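Local atomic coordinates of cytosol aminopeptidase (Coxiella burnetii, PDB entry 3IJ3), a protein that probably removes amino acids from the N-terminal ends of peptides, acting as a manganese-dependent metalloaminopeptidase of the M17 family. Residues E213-A218 / Q319-K324; G223-R228 / E304-S309; L232-W237 / R297-A302; A277-G282 / E466-R471. All coordinates share one frame; numbering follows the deposited sequence. Where two conformers were deposited one is given.

Interaction 1: residues E213-A218 / Q319-K324. With EDO (1,2-ethanediol), chain K.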
loop_
_atom_site.group_PDB
_atom_site.type_symbol
_atom_site.label_atom_id
_atom_site.label_comp_id
_atom_site.label_asym_id
_atom_site.label_seq_id
_atom_site.Cartn_x
_atom_site.Cartn_y
_atom_site.Cartn_z
ATOM N N GLU A 213 20.387 30.990 -11.527
ATOM C CA GLU A 213 21.212 29.997 -10.840
ATOM C C GLU A 213 22.039 30.652 -9.727
ATOM O O GLU A 213 22.163 30.118 -8.622
ATOM C CB GLU A 213 22.069 29.295 -11.892
ATOM C CG GLU A 213 22.811 28.121 -11.400
ATOM C CD GLU A 213 23.571 27.401 -12.504
ATOM O OE1 GLU A 213 23.345 27.656 -13.717
ATOM O OE2 GLU A 213 24.368 26.553 -12.129
ATOM N N THR A 214 22.580 31.836 -10.003
ATOM C CA THR A 214 23.382 32.567 -9.016
ATOM C C THR A 214 22.600 33.326 -7.969
ATOM O O THR A 214 22.902 33.244 -6.774
ATOM C CB THR A 214 24.301 33.599 -9.740
ATOM O OG1 THR A 214 25.248 32.889 -10.528
ATOM C CG2 THR A 214 25.040 34.497 -8.744
ATOM N N GLU A 215 21.580 34.063 -8.408
ATOM C CA GLU A 215 20.851 34.964 -7.543
ATOM C C GLU A 215 19.662 34.334 -6.793
ATOM O O GLU A 215 19.313 34.811 -5.721
ATOM C CB GLU A 215 20.384 36.174 -8.356
ATOM C CG GLU A 215 21.538 37.014 -8.974
ATOM C CD GLU A 215 22.299 37.817 -7.965
ATOM O OE1 GLU A 215 21.777 38.038 -6.840
ATOM O OE2 GLU A 215 23.414 38.262 -8.315
ATOM N N PHE A 216 19.027 33.336 -7.398
ATOM C CA PHE A 216 17.864 32.638 -6.823
ATOM C C PHE A 216 18.117 31.134 -6.880
ATOM O O PHE A 216 17.377 30.394 -7.537
ATOM C CB PHE A 216 16.610 33.027 -7.617
ATOM C CG PHE A 216 16.304 34.484 -7.536
ATOM C CD1 PHE A 216 15.489 34.978 -6.543
ATOM C CD2 PHE A 216 16.893 35.379 -8.420
ATOM C CE1 PHE A 216 15.228 36.339 -6.450
ATOM C CE2 PHE A 216 16.667 36.736 -8.304
ATOM C CZ PHE A 216 15.841 37.214 -7.329
ATOM N N PRO A 217 19.148 30.661 -6.158
ATOM C CA PRO A 217 19.507 29.245 -6.235
ATOM C C PRO A 217 18.424 28.234 -5.855
ATOM O O PRO A 217 18.446 27.108 -6.385
ATOM C CB PRO A 217 20.723 29.134 -5.294
ATOM C CG PRO A 217 20.539 30.267 -4.310
ATOM C CD PRO A 217 19.960 31.374 -5.159
ATOM N N ALA A 218 17.493 28.612 -4.989
ATOM C CA ALA A 218 16.462 27.678 -4.560
ATOM C C ALA A 218 15.423 27.484 -5.654
ATOM O O ALA A 218 14.911 26.371 -5.851
ATOM C CB ALA A 218 15.827 28.157 -3.204
ATOM N N GLN A 319 21.023 26.090 -1.411
ATOM C CA GLN A 319 21.373 27.422 -0.960
ATOM C C GLN A 319 20.177 28.318 -1.260
ATOM O O GLN A 319 19.353 27.990 -2.109
ATOM C CB GLN A 319 22.607 27.940 -1.699
ATOM C CG GLN A 319 23.868 27.058 -1.542
ATOM C CD GLN A 319 24.462 27.102 -0.135
ATOM O OE1 GLN A 319 24.448 28.141 0.512
ATOM N NE2 GLN A 319 25.014 25.972 0.327
ATOM N N THR A 320 20.069 29.436 -0.556
ATOM C CA THR A 320 18.958 30.367 -0.781
ATOM C C THR A 320 19.453 31.804 -0.946
ATOM O O THR A 320 20.550 32.151 -0.550
ATOM C CB THR A 320 17.949 30.371 0.401
ATOM O OG1 THR A 320 18.618 30.793 1.589
ATOM C CG2 THR A 320 17.302 28.994 0.631
ATOM N N ARG A 321 18.607 32.641 -1.524
ATOM C CA ARG A 321 18.922 34.043 -1.684
ATOM C C ARG A 321 19.124 34.720 -0.318
ATOM O O ARG A 321 19.905 35.656 -0.206
ATOM C CB ARG A 321 17.825 34.733 -2.476
ATOM C CG ARG A 321 18.091 36.216 -2.741
ATOM C CD ARG A 321 17.220 36.711 -3.832
ATOM N NE ARG A 321 17.473 38.104 -4.200
ATOM C CZ ARG A 321 18.491 38.517 -4.947
ATOM N NH1 ARG A 321 19.423 37.676 -5.342
ATOM N NH2 ARG A 321 18.608 39.808 -5.260
ATOM N N ALA A 322 18.443 34.217 0.715
ATOM C CA ALA A 322 18.575 34.737 2.077
ATOM C C ALA A 322 19.856 34.267 2.784
ATOM O O ALA A 322 20.134 34.690 3.911
ATOM C CB ALA A 322 17.370 34.296 2.895
ATOM N N ARG A 323 20.605 33.398 2.109
ATOM C CA ARG A 323 21.851 32.810 2.615
ATOM C C ARG A 323 21.619 31.816 3.776
ATOM O O ARG A 323 22.486 31.662 4.654
ATOM C CB ARG A 323 22.888 33.881 2.974
ATOM C CG ARG A 323 23.317 34.797 1.808
ATOM C CD ARG A 323 24.108 36.007 2.354
ATOM N NE ARG A 323 24.529 36.982 1.343
ATOM C CZ ARG A 323 25.781 37.130 0.906
ATOM N NH1 ARG A 323 26.062 38.049 -0.008
ATOM N NH2 ARG A 323 26.760 36.375 1.394
ATOM N N LYS A 324 20.433 31.194 3.793
ATOM C CA LYS A 324 20.112 30.126 4.737
ATOM C C LYS A 324 20.277 28.843 3.931
ATOM O O LYS A 324 20.152 28.863 2.702
ATOM C CB LYS A 324 18.703 30.232 5.275
ATOM C CG LYS A 324 18.480 31.453 6.113
ATOM C CD LYS A 324 17.078 31.489 6.736
ATOM C CE LYS A 324 16.884 32.746 7.583
ATOM N NZ LYS A 324 17.790 32.782 8.744
HETATM C C1 EDO K . 22.833 32.961 -2.065
HETATM O O1 EDO K . 23.843 32.066 -1.596
HETATM C C2 EDO K . 23.384 33.915 -3.107
HETATM O O2 EDO K . 22.290 34.538 -3.791
HETATM O O HOH W 1 20.475 40.644 -7.362
#

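Interaction 2: residues G223-R228 / E304-S309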
loop_
_atom_site.group_PDB
_atom_site.type_symbol
_atom_site.label_atom_id
_atom_site.label_comp_id
_atom_site.label_asym_id
_atom_site.label_seq_id
_atom_site.Cartn_x
_atom_site.Cartn_y
_atom_site.Cartn_z
ATOM N N GLY A 223 13.561 23.648 -10.106
ATOM C CA GLY A 223 13.198 23.529 -11.498
ATOM C C GLY A 223 14.207 23.035 -12.490
ATOM O O GLY A 223 13.851 22.839 -13.649
ATOM N N ARG A 224 15.419 22.706 -12.052
ATOM C CA ARG A 224 16.472 22.393 -13.009
ATOM C C ARG A 224 16.301 21.104 -13.798
ATOM O O ARG A 224 16.896 20.980 -14.858
ATOM C CB ARG A 224 17.828 22.404 -12.340
ATOM C CG ARG A 224 18.016 21.247 -11.479
ATOM C CD ARG A 224 19.334 21.323 -10.684
ATOM N NE ARG A 224 19.582 19.992 -10.178
ATOM C CZ ARG A 224 20.170 19.688 -9.027
ATOM N NH1 ARG A 224 20.572 20.635 -8.169
ATOM N NH2 ARG A 224 20.288 18.405 -8.699
ATOM N N ALA A 225 15.489 20.162 -13.297
ATOM C CA ALA A 225 15.273 18.890 -13.963
ATOM C C ALA A 225 14.278 18.957 -15.097
ATOM O O ALA A 225 14.243 18.062 -15.915
ATOM C CB ALA A 225 14.810 17.814 -12.942
ATOM N N GLY A 226 13.480 20.011 -15.169
ATOM C CA GLY A 226 12.462 20.083 -16.236
ATOM C C GLY A 226 13.035 20.409 -17.611
ATOM O O GLY A 226 14.099 21.022 -17.722
ATOM N N SER A 227 12.357 19.967 -18.664
ATOM C CA SER A 227 12.821 20.264 -20.017
ATOM C C SER A 227 12.579 21.742 -20.321
ATOM O O SER A 227 13.135 22.274 -21.294
ATOM C CB SER A 227 12.124 19.389 -21.073
ATOM O OG SER A 227 10.733 19.531 -20.978
ATOM N N ARG A 228 11.731 22.383 -19.526
ATOM C CA ARG A 228 11.438 23.806 -19.674
ATOM C C ARG A 228 12.069 24.496 -18.471
ATOM O O ARG A 228 11.633 24.283 -17.338
ATOM C CB ARG A 228 9.947 24.026 -19.765
ATOM C CG ARG A 228 9.415 23.277 -20.977
ATOM C CD ARG A 228 7.968 23.363 -21.085
ATOM N NE ARG A 228 7.297 22.872 -19.882
ATOM C CZ ARG A 228 5.977 22.883 -19.737
ATOM N NH1 ARG A 228 5.236 23.348 -20.713
ATOM N NH2 ARG A 228 5.408 22.451 -18.616
ATOM N N GLU A 304 8.972 23.818 -13.242
ATOM C CA GLU A 304 8.322 22.509 -13.259
ATOM C C GLU A 304 9.112 21.683 -12.254
ATOM O O GLU A 304 10.341 21.786 -12.211
ATOM C CB GLU A 304 8.349 21.797 -14.638
ATOM C CG GLU A 304 7.619 20.383 -14.623
ATOM C CD GLU A 304 7.359 19.760 -16.029
ATOM O OE1 GLU A 304 7.583 20.474 -17.035
ATOM O OE2 GLU A 304 6.925 18.555 -16.126
ATOM N N ASN A 305 8.422 20.903 -11.422
ATOM C CA ASN A 305 9.086 19.997 -10.483
ATOM C C ASN A 305 9.073 18.650 -11.178
ATOM O O ASN A 305 8.113 17.900 -11.080
ATOM C CB ASN A 305 8.365 19.956 -9.134
ATOM C CG ASN A 305 9.152 19.216 -8.056
ATOM O OD1 ASN A 305 10.389 19.089 -8.142
ATOM N ND2 ASN A 305 8.438 18.739 -7.018
ATOM N N ALA A 306 10.156 18.349 -11.873
ATOM C CA ALA A 306 10.222 17.170 -12.709
ATOM C C ALA A 306 11.095 16.052 -12.195
ATOM O O ALA A 306 11.919 16.240 -11.321
ATOM C CB ALA A 306 10.760 17.579 -14.099
ATOM N N ILE A 307 10.902 14.893 -12.817
ATOM C CA ILE A 307 11.697 13.704 -12.548
ATOM C C ILE A 307 12.569 13.481 -13.745
ATOM O O ILE A 307 12.099 13.416 -14.893
ATOM C CB ILE A 307 10.847 12.467 -12.313
ATOM C CG1 ILE A 307 10.110 12.611 -10.992
ATOM C CG2 ILE A 307 11.736 11.216 -12.276
ATOM C CD1 ILE A 307 9.091 11.540 -10.744
ATOM N N GLY A 308 13.868 13.413 -13.501
ATOM C CA GLY A 308 14.784 13.171 -14.586
ATOM C C GLY A 308 16.217 13.139 -14.077
ATOM O O GLY A 308 16.443 13.248 -12.885
ATOM N N SER A 309 17.160 13.044 -15.000
ATOM C CA SER A 309 18.580 12.918 -14.644
ATOM C C SER A 309 19.096 14.022 -13.726
ATOM O O SER A 309 19.975 13.767 -12.928
ATOM C CB SER A 309 19.459 12.875 -15.885
ATOM O OG SER A 309 19.443 14.090 -16.619
HETATM O O HOH W 2 11.608 24.328 -14.526
HETATM O O HOH W 3 12.525 20.094 -11.991
HETATM O O HOH W 4 9.007 19.021 -19.250
#

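Interaction 3: residues L232-W237 / R297-A302. With SO4 (sulfate ion), chain G.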
loop_
_atom_site.group_PDB
_atom_site.type_symbol
_atom_site.label_atom_id
_atom_site.label_comp_id
_atom_site.label_asym_id
_atom_site.label_seq_id
_atom_site.Cartn_x
_atom_site.Cartn_y
_atom_site.Cartn_z
ATOM N N LEU A 232 12.175 33.488 -12.834
ATOM C CA LEU A 232 11.488 34.331 -11.877
ATOM C C LEU A 232 10.922 35.513 -12.644
ATOM O O LEU A 232 11.635 36.178 -13.398
ATOM C CB LEU A 232 12.422 34.823 -10.774
ATOM C CG LEU A 232 11.841 35.833 -9.782
ATOM C CD1 LEU A 232 10.705 35.223 -8.937
ATOM C CD2 LEU A 232 12.939 36.370 -8.901
ATOM N N ILE A 233 9.626 35.721 -12.498
ATOM C CA ILE A 233 8.918 36.857 -13.113
ATOM C C ILE A 233 8.802 37.959 -12.047
ATOM O O ILE A 233 8.320 37.685 -10.953
ATOM C CB ILE A 233 7.503 36.427 -13.543
ATOM C CG1 ILE A 233 7.579 35.263 -14.518
ATOM C CG2 ILE A 233 6.716 37.617 -14.173
ATOM C CD1 ILE A 233 6.289 34.434 -14.573
ATOM N N ASP A 234 9.161 39.198 -12.404
ATOM C CA ASP A 234 9.167 40.353 -11.484
ATOM C C ASP A 234 8.527 41.546 -12.184
ATOM O O ASP A 234 9.127 42.130 -13.085
ATOM C CB ASP A 234 10.624 40.639 -11.091
ATOM C CG ASP A 234 10.791 41.719 -9.999
ATOM O OD1 ASP A 234 9.806 42.303 -9.536
ATOM O OD2 ASP A 234 11.972 41.964 -9.589
ATOM N N LEU A 235 7.281 41.836 -11.829
ATOM C CA LEU A 235 6.521 42.946 -12.403
ATOM C C LEU A 235 6.392 44.092 -11.422
ATOM O O LEU A 235 6.192 43.867 -10.213
ATOM C CB LEU A 235 5.124 42.467 -12.848
ATOM C CG LEU A 235 4.064 43.505 -13.305
ATOM C CD1 LEU A 235 2.975 42.859 -14.168
ATOM C CD2 LEU A 235 3.407 44.217 -12.096
ATOM N N LYS A 236 6.495 45.328 -11.929
ATOM C CA LYS A 236 6.314 46.520 -11.109
ATOM C C LYS A 236 5.387 47.521 -11.793
ATOM O O LYS A 236 5.409 47.681 -13.009
ATOM C CB LYS A 236 7.637 47.207 -10.757
ATOM C CG LYS A 236 8.459 46.408 -9.775
ATOM C CD LYS A 236 9.739 47.100 -9.340
ATOM C CE LYS A 236 10.322 46.374 -8.117
ATOM N NZ LYS A 236 11.552 47.028 -7.573
ATOM N N TRP A 237 4.601 48.206 -10.976
ATOM C CA TRP A 237 3.660 49.220 -11.451
ATOM C C TRP A 237 3.349 50.218 -10.366
ATOM O O TRP A 237 3.367 49.892 -9.192
ATOM C CB TRP A 237 2.350 48.531 -11.880
ATOM C CG TRP A 237 1.181 49.414 -12.202
ATOM C CD1 TRP A 237 0.792 49.809 -13.430
ATOM C CD2 TRP A 237 0.230 49.975 -11.275
ATOM N NE1 TRP A 237 -0.336 50.598 -13.349
ATOM C CE2 TRP A 237 -0.710 50.700 -12.036
ATOM C CE3 TRP A 237 0.066 49.910 -9.886
ATOM C CZ2 TRP A 237 -1.790 51.386 -11.450
ATOM C CZ3 TRP A 237 -0.991 50.593 -9.301
ATOM C CH2 TRP A 237 -1.913 51.316 -10.082
ATOM N N ARG A 297 4.293 45.335 -6.759
ATOM C CA ARG A 297 5.311 44.449 -7.279
ATOM C C ARG A 297 4.702 43.054 -7.225
ATOM O O ARG A 297 3.996 42.715 -6.266
ATOM C CB ARG A 297 6.591 44.514 -6.448
ATOM C CG ARG A 297 7.669 43.611 -6.953
ATOM C CD ARG A 297 8.907 43.683 -6.083
ATOM N NE ARG A 297 10.089 43.156 -6.762
ATOM C CZ ARG A 297 11.290 43.052 -6.190
ATOM N NH1 ARG A 297 11.463 43.374 -4.906
ATOM N NH2 ARG A 297 12.323 42.609 -6.896
ATOM N N LEU A 298 4.923 42.276 -8.278
ATOM C CA LEU A 298 4.461 40.894 -8.380
ATOM C C LEU A 298 5.652 40.002 -8.690
ATOM O O LEU A 298 6.362 40.220 -9.683
ATOM C CB LEU A 298 3.405 40.766 -9.483
ATOM C CG LEU A 298 3.028 39.353 -9.951
ATOM C CD1 LEU A 298 2.221 38.601 -8.859
ATOM C CD2 LEU A 298 2.204 39.431 -11.223
ATOM N N LEU A 299 5.892 39.011 -7.821
ATOM C CA LEU A 299 6.980 38.067 -7.955
ATOM C C LEU A 299 6.426 36.669 -8.086
ATOM O O LEU A 299 5.683 36.196 -7.209
ATOM C CB LEU A 299 7.904 38.153 -6.722
ATOM C CG LEU A 299 8.770 39.398 -6.636
ATOM C CD1 LEU A 299 9.261 39.627 -5.191
ATOM C CD2 LEU A 299 9.963 39.250 -7.610
ATOM N N ILE A 300 6.763 36.006 -9.199
ATOM C CA ILE A 300 6.328 34.632 -9.451
ATOM C C ILE A 300 7.501 33.718 -9.848
ATOM O O ILE A 300 8.085 33.881 -10.936
ATOM C CB ILE A 300 5.270 34.565 -10.587
ATOM C CG1 ILE A 300 3.983 35.273 -10.176
ATOM C CG2 ILE A 300 5.002 33.113 -11.006
ATOM C CD1 ILE A 300 2.995 35.516 -11.368
ATOM N N PRO A 301 7.890 32.802 -8.938
ATOM C CA PRO A 301 8.850 31.773 -9.310
ATOM C C PRO A 301 8.086 30.799 -10.216
ATOM O O PRO A 301 7.023 30.271 -9.813
ATOM C CB PRO A 301 9.254 31.131 -7.991
ATOM C CG PRO A 301 8.401 31.712 -6.946
ATOM C CD PRO A 301 7.587 32.800 -7.488
ATOM N N ALA A 302 8.604 30.560 -11.410
ATOM C CA ALA A 302 7.923 29.707 -12.400
ATOM C C ALA A 302 8.837 28.537 -12.758
ATOM O O ALA A 302 9.925 28.724 -13.325
ATOM C CB ALA A 302 7.519 30.535 -13.624
HETATM S S SO4 G . 12.425 50.150 -8.538
HETATM O O1 SO4 G . 12.231 49.815 -9.946
HETATM O O2 SO4 G . 12.441 51.601 -8.377
HETATM O O3 SO4 G . 11.328 49.608 -7.756
HETATM O O4 SO4 G . 13.691 49.609 -8.057
#

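Interaction 4: residues A277-G282 / E466-R471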
loop_
_atom_site.group_PDB
_atom_site.type_symbol
_atom_site.label_atom_id
_atom_site.label_comp_id
_atom_site.label_asym_id
_atom_site.label_seq_id
_atom_site.Cartn_x
_atom_site.Cartn_y
_atom_site.Cartn_z
ATOM N N ALA A 277 0.294 31.493 -8.511
ATOM C CA ALA A 277 0.799 32.476 -9.461
ATOM C C ALA A 277 -0.384 33.118 -10.178
ATOM O O ALA A 277 -0.425 34.350 -10.378
ATOM C CB ALA A 277 1.741 31.814 -10.487
ATOM N N ALA A 278 -1.346 32.293 -10.594
ATOM C CA ALA A 278 -2.534 32.845 -11.296
ATOM C C ALA A 278 -3.284 33.828 -10.399
ATOM O O ALA A 278 -3.734 34.901 -10.858
ATOM C CB ALA A 278 -3.442 31.732 -11.789
ATOM N N HIS A 279 -3.438 33.465 -9.128
ATOM C CA HIS A 279 -4.105 34.341 -8.147
ATOM C C HIS A 279 -3.354 35.639 -7.942
ATOM O O HIS A 279 -3.963 36.723 -7.899
ATOM C CB HIS A 279 -4.286 33.624 -6.805
ATOM C CG HIS A 279 -5.471 32.726 -6.774
ATOM N ND1 HIS A 279 -5.557 31.563 -7.526
ATOM C CD2 HIS A 279 -6.640 32.835 -6.113
ATOM C CE1 HIS A 279 -6.731 30.999 -7.309
ATOM N NE2 HIS A 279 -7.407 31.753 -6.461
ATOM N N ALA A 280 -2.033 35.541 -7.763
ATOM C CA ALA A 280 -1.221 36.738 -7.558
ATOM C C ALA A 280 -1.304 37.643 -8.803
ATOM O O ALA A 280 -1.457 38.862 -8.683
ATOM C CB ALA A 280 0.231 36.356 -7.225
ATOM N N LEU A 281 -1.242 37.044 -10.003
ATOM C CA LEU A 281 -1.381 37.823 -11.235
ATOM C C LEU A 281 -2.777 38.460 -11.328
ATOM O O LEU A 281 -2.917 39.630 -11.695
ATOM C CB LEU A 281 -1.124 36.934 -12.466
ATOM C CG LEU A 281 -1.330 37.608 -13.819
ATOM C CD1 LEU A 281 -0.450 38.886 -13.968
ATOM C CD2 LEU A 281 -1.076 36.613 -14.968
ATOM N N GLY A 282 -3.818 37.708 -10.963
ATOM C CA GLY A 282 -5.193 38.241 -11.029
ATOM C C GLY A 282 -5.407 39.401 -10.067
ATOM O O GLY A 282 -5.985 40.436 -10.448
ATOM N N GLU A 466 -10.253 27.550 -10.332
ATOM C CA GLU A 466 -11.115 28.512 -9.706
ATOM C C GLU A 466 -10.353 29.528 -8.900
ATOM O O GLU A 466 -9.262 29.247 -8.373
ATOM C CB GLU A 466 -12.126 27.783 -8.806
ATOM C CG GLU A 466 -13.178 28.662 -8.196
ATOM C CD GLU A 466 -14.015 29.383 -9.243
ATOM O OE1 GLU A 466 -15.151 28.941 -9.472
ATOM O OE2 GLU A 466 -13.527 30.376 -9.864
ATOM N N ALA A 467 -10.932 30.735 -8.838
ATOM C CA ALA A 467 -10.406 31.831 -8.043
ATOM C C ALA A 467 -11.069 31.850 -6.672
ATOM O O ALA A 467 -12.309 31.789 -6.561
ATOM C CB ALA A 467 -10.671 33.173 -8.747
ATOM N N MET A 468 -10.272 32.069 -5.650
ATOM C CA MET A 468 -10.774 32.161 -4.310
ATOM C C MET A 468 -9.921 33.144 -3.544
ATOM O O MET A 468 -8.846 33.545 -3.999
ATOM C CB MET A 468 -10.820 30.787 -3.669
ATOM C CG MET A 468 -9.538 30.019 -3.761
ATOM S SD MET A 468 -9.790 28.229 -3.659
ATOM C CE MET A 468 -10.761 28.016 -5.156
ATOM N N ALA A 469 -10.473 33.614 -2.439
ATOM C CA ALA A 469 -9.819 34.577 -1.538
ATOM C C ALA A 469 -9.591 35.996 -2.070
ATOM O O ALA A 469 -9.463 36.920 -1.265
ATOM C CB ALA A 469 -8.486 34.042 -1.021
ATOM N N LEU A 470 -9.555 36.166 -3.392
ATOM C CA LEU A 470 -9.244 37.468 -3.996
ATOM C C LEU A 470 -10.167 38.600 -3.741
ATOM O O LEU A 470 -9.696 39.733 -3.607
ATOM C CB LEU A 470 -9.039 37.365 -5.526
ATOM C CG LEU A 470 -7.904 36.515 -5.996
ATOM C CD1 LEU A 470 -7.611 36.937 -7.450
ATOM C CD2 LEU A 470 -6.710 36.761 -5.116
ATOM N N ARG A 471 -11.477 38.348 -3.721
ATOM C CA ARG A 471 -12.411 39.421 -3.442
ATOM C C ARG A 471 -12.178 39.946 -2.034
ATOM O O ARG A 471 -12.176 41.154 -1.824
ATOM C CB ARG A 471 -13.880 39.028 -3.643
ATOM C CG ARG A 471 -14.210 38.629 -5.083
ATOM C CD ARG A 471 -15.613 39.039 -5.446
ATOM N NE ARG A 471 -15.719 40.493 -5.362
ATOM C CZ ARG A 471 -16.215 41.153 -4.323
ATOM N NH1 ARG A 471 -16.711 40.496 -3.284
ATOM N NH2 ARG A 471 -16.248 42.470 -4.342
#

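Interaction 1: residues E213-A218 / Q319-K324
The guanidinium of Arg321 overlaps one face of the Phe216 ring in an offset, cation-pi stack, with centres 4.4 Å apart and planes 20° from parallel. It joins the break between helices 209-215 and 217-223 to the type I beta turn Thr320-Arg323, which connects strands 317-319 and 325-327 at the periphery of the catalytic domain. Arg321 places CG trans to its main-chain nitrogen (chi1 -178°) and stays extended as far as NE, which lays CD 3.3 Å from CE1 of Phe216. NH1 of Arg321 then serves two acceptors of one residue: it donates to the backbone O of Glu215 at 2.9 Å, tilted from the carbonyl plane, and to Glu215 OE1 at 2.8 Å, in the guanidinium plane and on the anti lone pair of that oxygen. This second bond is part of a salt bridge whose two flat groups stand 68° apart. A water links Arg321 NH2 to Glu215 OE1, weakly on the carboxylate side. NE forms a salt bridge with Glu345 on helix 335-347, so bonds from several directions fix the rotation of the guanidinium over the ring. Asp341 of the same helix holds the backbone nitrogens of Arg321 and Ala218, one on each segment. Beyond the arginine the segments meet by van der Waals contact: Pro217 CG lies 3.4 Å from the carbonyl O of Gln319, and Ala218 CB meets Thr320 CG2 at 4.2 Å.

Interaction 2: residues G223-R228 / E304-S309
In Glu304 the chain leaves CA opposite N (chi1 -179°) and runs straight on, while Arg228 keeps CG beside N and bends at chi3 (-57°); together these torsions bring the carboxylate to the edge of the guanidinium. The resulting salt bridge is a loose one, with NH2 of Arg228 giving a weak hydrogen bond to Glu304 OE1 at 3.3 Å and the two planes 75° apart. It ties the end of strand 295-305 to the loop that enters strand 231-237, where Gly223-Gly226 form a type I beta turn. The turn comes close because little side chain intervenes: Gly226 CA sits 3.7 Å from Ala306 CB, Ala225 CB is 4.2 Å from the same methyl carbon, CB of Ala306, and Gly223 CA makes a CH...O contact with Glu304 O at 3.4 Å. Bound waters supply the remaining polar links. One joins the carbonyls of Gly223 and Arg228 to Glu304 N; another joins Glu304 O and Ala306 N, and more weakly Ala225 N; a third bridges Ser227 OG and Glu304 OE1. On the other side of the strand, Asn305 ND2 bonds Asp255, a lithium ligand. Arg228 NH1 has a further acceptor in Ala181 O, and Glu304 OE2 forms a salt bridge with Arg313 of a neighbouring subunit. Flanked by two arginines from different chains, the buried carboxylate probably remains ionised and couples this loop to the assembly.

Interaction 3: residues L232-W237 / R297-A302
Strands 232-237 and 297-302 run antiparallel at 172°, their axes 4.6 Å apart, and exchange four backbone hydrogen bonds at the hydrogen-bonded pairs Ile233-Ile300 and Leu235-Leu298. The face bearing Asp234 is charged toward the Lys236-Arg297 end. Arg297 grips that aspartate side-on and diagonally across the strands, NE to OD1 at 2.9 Å and NH2 to OD2 at 2.8 Å; both bonds are almost straight and meet the oxygens on their syn sides but well out of the carboxylate plane, which is turned 30° from the guanidinium. The extended Lys236 runs alongside, its CE 3.5 Å from Arg297 NE over one guanidinium face, and Leu299 CD1 packs on the opposite face. Leu299 CD2 also touches Asp234 CG at 3.5 Å. Glu345 and Glu349 supply further carboxylates to Arg297, and Lys236 pairs with Glu349 as well as donating NZ to sulfate O3 at 2.6 Å. On the other face Ile233 and Ile300 lie side by side, CD1 to CG2 4.0 Å. This apolar face is roofed by two helices, 186-200 over Ile233 and Leu235 and 275-289 over Leu298 and Ile300, while strand 203-208 flanks strand 231-237 and parallel strand 244-252 flanks strand 295-305 in the mixed sheet.

Interaction 4: residues A277-G282 / E466-R471
The imidazole of His279 meets the 466-471 segment chiefly by its edge, where Met468 N and Glu466 O lie near the ring plane; Ala467 CA and Leu470 CG approach it obliquely. Met468 N donates to His279 NE2 at 3.0 Å with an N-H...N angle of 159°, only 13° out of the ring plane. At the other end of the ring ND1 gives its hydrogen to Gly275 O, one turn back in the same helix, so the two nitrogens act as donor and acceptor, consistent with a neutral ring protonated on ND1. These two bonds hold the imidazole against flipping. With CG beside the main-chain nitrogen (chi1 -82°), the ring projects from helix 275-289 into the loop that leads to helix 470-481. Its CE1 faces Glu466 O at 3.3 Å, and this buried carbonyl oxygen has no hydrogen-bond partner in the model. On the far side of NE2, His279 CD2 lies 3.1 Å from Met468 O. Leu470, the first residue of its helix, follows the ring with CG 3.9 Å from His279 CD2, and its CD1 rests 3.7 Å from His279 O and packs against Gly282. The loop is braced from within, Ala467 N bonding Glu466 OE2 at 2.8 Å, while Glu466 OE1 pairs with Arg174 and Asn454. The contact lies near the centre of the chain: His279 and Leu470 both touch Ile173 of helix 157-178, His279 and Met468 meet Ile450 of strand 445-454, and Leu281 packs on Leu298 of strand 295-305.

How the interactions relate
From the N terminus, the first segments of interactions 1, 2 and 3 follow one another along helices 209-215 and 217-223, the next loop and strand 231-237; their partners return in reverse order, so interaction 3 nests inside interaction 2 and both inside interaction 1. Interaction 4 starts within the innermost loop, on helix 275-289, and closes only at 466-471, crossing all three. Strand 295-305 serves interactions 2 and 3 in succession. Phe216 packs on Leu232, joining interactions 1 and 3, while Leu298 and Ile300 rest on Ala280, Leu281 and Ala277, joining interactions 3 and 4. The sheet thus links the peripheral loops to helix 275-289, which in turn meets the start of the C-terminal helix.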